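PDB 4APL: apical membrane antigen 1 from Neospora caninum, which probably takes part in host-cell invasion by the parasite, as a surface antigen of the moving junction that binds a rhoptry neck protein partner. Local coordinates for residues P382-S387 with Q396-V401. Residues are numbered along the deposited sequence; the frame is centred on the assembly and turned at random.
Sequences PETFGS and QKTSCV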
loop_
_atom_site.group_PDB
_atom_site.type_symbol
_atom_site.label_atom_id
_atom_site.label_comp_id
_atom_site.label_asym_id
_atom_site.label_seq_id
_atom_site.Cartn_x
_atom_site.Cartn_y
_atom_site.Cartn_z
ATOM N N PRO A 382 18.141 -21.115 22.059
ATOM C CA PRO A 382 19.514 -21.546 21.809
ATOM C C PRO A 382 20.012 -21.175 20.404
ATOM O O PRO A 382 19.217 -20.993 19.472
ATOM C CB PRO A 382 19.424 -23.066 21.948
ATOM C CG PRO A 382 18.021 -23.389 21.541
ATOM C CD PRO A 382 17.198 -22.251 22.074
ATOM N N GLU A 383 21.326 -21.047 20.274
ATOM C CA GLU A 383 21.967 -20.844 18.986
ATOM C C GLU A 383 21.803 -22.086 18.107
ATOM O O GLU A 383 21.794 -23.210 18.600
ATOM C CB GLU A 383 23.446 -20.545 19.209
ATOM C CG GLU A 383 24.198 -20.071 17.983
ATOM C CD GLU A 383 25.383 -19.210 18.359
ATOM O OE1 GLU A 383 25.180 -18.211 19.087
ATOM O OE2 GLU A 383 26.512 -19.538 17.936
ATOM N N THR A 384 21.685 -21.885 16.803
ATOM C CA THR A 384 21.414 -22.993 15.908
ATOM C C THR A 384 22.173 -22.865 14.585
ATOM O O THR A 384 22.452 -21.757 14.121
ATOM C CB THR A 384 19.897 -23.155 15.689
ATOM O OG1 THR A 384 19.535 -24.525 15.882
ATOM C CG2 THR A 384 19.447 -22.664 14.294
ATOM N N PHE A 385 22.543 -24.003 14.005
ATOM C CA PHE A 385 23.269 -24.015 12.744
ATOM C C PHE A 385 22.684 -25.031 11.779
ATOM O O PHE A 385 22.532 -26.203 12.118
ATOM C CB PHE A 385 24.732 -24.337 12.996
ATOM C CG PHE A 385 25.498 -23.198 13.572
ATOM C CD1 PHE A 385 26.033 -22.225 12.747
ATOM C CD2 PHE A 385 25.672 -23.085 14.938
ATOM C CE1 PHE A 385 26.743 -21.159 13.273
ATOM C CE2 PHE A 385 26.382 -22.025 15.478
ATOM C CZ PHE A 385 26.921 -21.059 14.642
ATOM N N GLY A 386 22.367 -24.583 10.570
ATOM C CA GLY A 386 21.844 -25.486 9.550
ATOM C C GLY A 386 22.945 -26.228 8.814
ATOM O O GLY A 386 24.135 -26.051 9.093
ATOM N N SER A 387 22.555 -27.063 7.861
ATOM C CA SER A 387 23.529 -27.736 7.028
ATOM C C SER A 387 24.024 -26.779 5.963
ATOM O O SER A 387 23.327 -25.838 5.610
ATOM C CB SER A 387 22.899 -28.957 6.380
ATOM O OG SER A 387 22.328 -29.783 7.373
ATOM N N GLN A 396 22.867 -21.256 7.506
ATOM C CA GLN A 396 22.057 -20.427 8.383
ATOM C C GLN A 396 22.643 -20.387 9.809
ATOM O O GLN A 396 23.128 -21.400 10.322
ATOM C CB GLN A 396 20.622 -20.967 8.394
ATOM C CG GLN A 396 19.662 -20.210 9.295
ATOM C CD GLN A 396 19.406 -18.804 8.802
ATOM O OE1 GLN A 396 19.498 -17.835 9.560
ATOM N NE2 GLN A 396 19.096 -18.682 7.517
ATOM N N LYS A 397 22.601 -19.219 10.443
ATOM C CA LYS A 397 22.888 -19.127 11.871
ATOM C C LYS A 397 21.838 -18.317 12.633
ATOM O O LYS A 397 21.758 -17.091 12.496
ATOM C CB LYS A 397 24.286 -18.551 12.117
ATOM C CG LYS A 397 24.614 -18.335 13.588
ATOM C CD LYS A 397 25.633 -17.226 13.769
ATOM C CE LYS A 397 26.257 -17.263 15.149
ATOM N NZ LYS A 397 27.592 -16.608 15.116
ATOM N N THR A 398 21.059 -19.007 13.462
ATOM C CA THR A 398 20.020 -18.370 14.272
ATOM C C THR A 398 20.445 -18.280 15.738
ATOM O O THR A 398 20.956 -19.250 16.303
ATOM C CB THR A 398 18.680 -19.136 14.184
ATOM O OG1 THR A 398 18.519 -19.693 12.874
ATOM C CG2 THR A 398 17.514 -18.206 14.479
ATOM N N SER A 399 20.232 -17.116 16.348
ATOM C CA SER A 399 20.527 -16.924 17.771
ATOM C C SER A 399 19.754 -15.739 18.351
ATOM O O SER A 399 18.980 -15.092 17.644
ATOM C CB SER A 399 22.028 -16.742 17.995
ATOM O OG SER A 399 22.461 -15.518 17.446
ATOM N N CYS A 400 19.951 -15.467 19.639
ATOM C CA CYS A 400 19.319 -14.303 20.259
ATOM C C CYS A 400 20.327 -13.220 20.643
ATOM O O CYS A 400 21.037 -13.339 21.636
ATOM C CB CYS A 400 18.458 -14.702 21.464
ATOM S SG CYS A 400 17.421 -13.355 22.091
ATOM N N VAL A 401 20.367 -12.154 19.851
ATOM C CA VAL A 401 21.294 -11.066 20.088
ATOM C C VAL A 401 20.557 -9.806 20.500
ATOM O O VAL A 401 19.779 -9.251 19.732
ATOM C CB VAL A 401 22.153 -10.791 18.846
ATOM C CG1 VAL A 401 23.030 -9.559 19.052
ATOM C CG2 VAL A 401 22.987 -12.025 18.519
#
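T384 and T398 face each other as the hydrogen-bonded pair of a short antiparallel bridge and satisfy one another's backbones. T384 N gives its hydrogen to T398 O at 2.8 Å, and T398 N returns a longer bond of 3.2 Å to T384 O. A third bond, G386 N to Q396 O at 3.3 Å, is nearly straight at hydrogen (165°). Each of the three acceptors also receives a CA-H contact: E383 CA on T398 O, K397 CA on T384 O and F385 CA on Q396 O. The threonine side chains run alongside each other on one face of the sheet, where T384 CG2 rests 3.4 Å from T398 OG1; T384 OG1 has a weak hydrogen bond to T9. On the other face F385 and K397 form the non-hydrogen-bonded pair. With CG anti to the backbone N (chi1 176°) and an extended chain, K397 lays its methylenes along the ring, CG 3.6 Å from F385 CE1, and V410 touches both side chains. The E383 and K397 side chains cross at a slant; E383 OE2 stays 4.2 Å from K397 NZ, too far for a salt bridge, though the opposite charges may still attract, while E383 OE1 lies 3.6 Å from S399 CB. K397 and S399 pair through their backbones with T408 and Q406. Farther along, C400 is disulfide-bonded to C376, which precedes 384-385 in the chain. Strand 394-401 is therefore central in a three-stranded antiparallel sheet, joined to 384-385 as a beta hairpin, within the small cystine-rich domain III of AMA1.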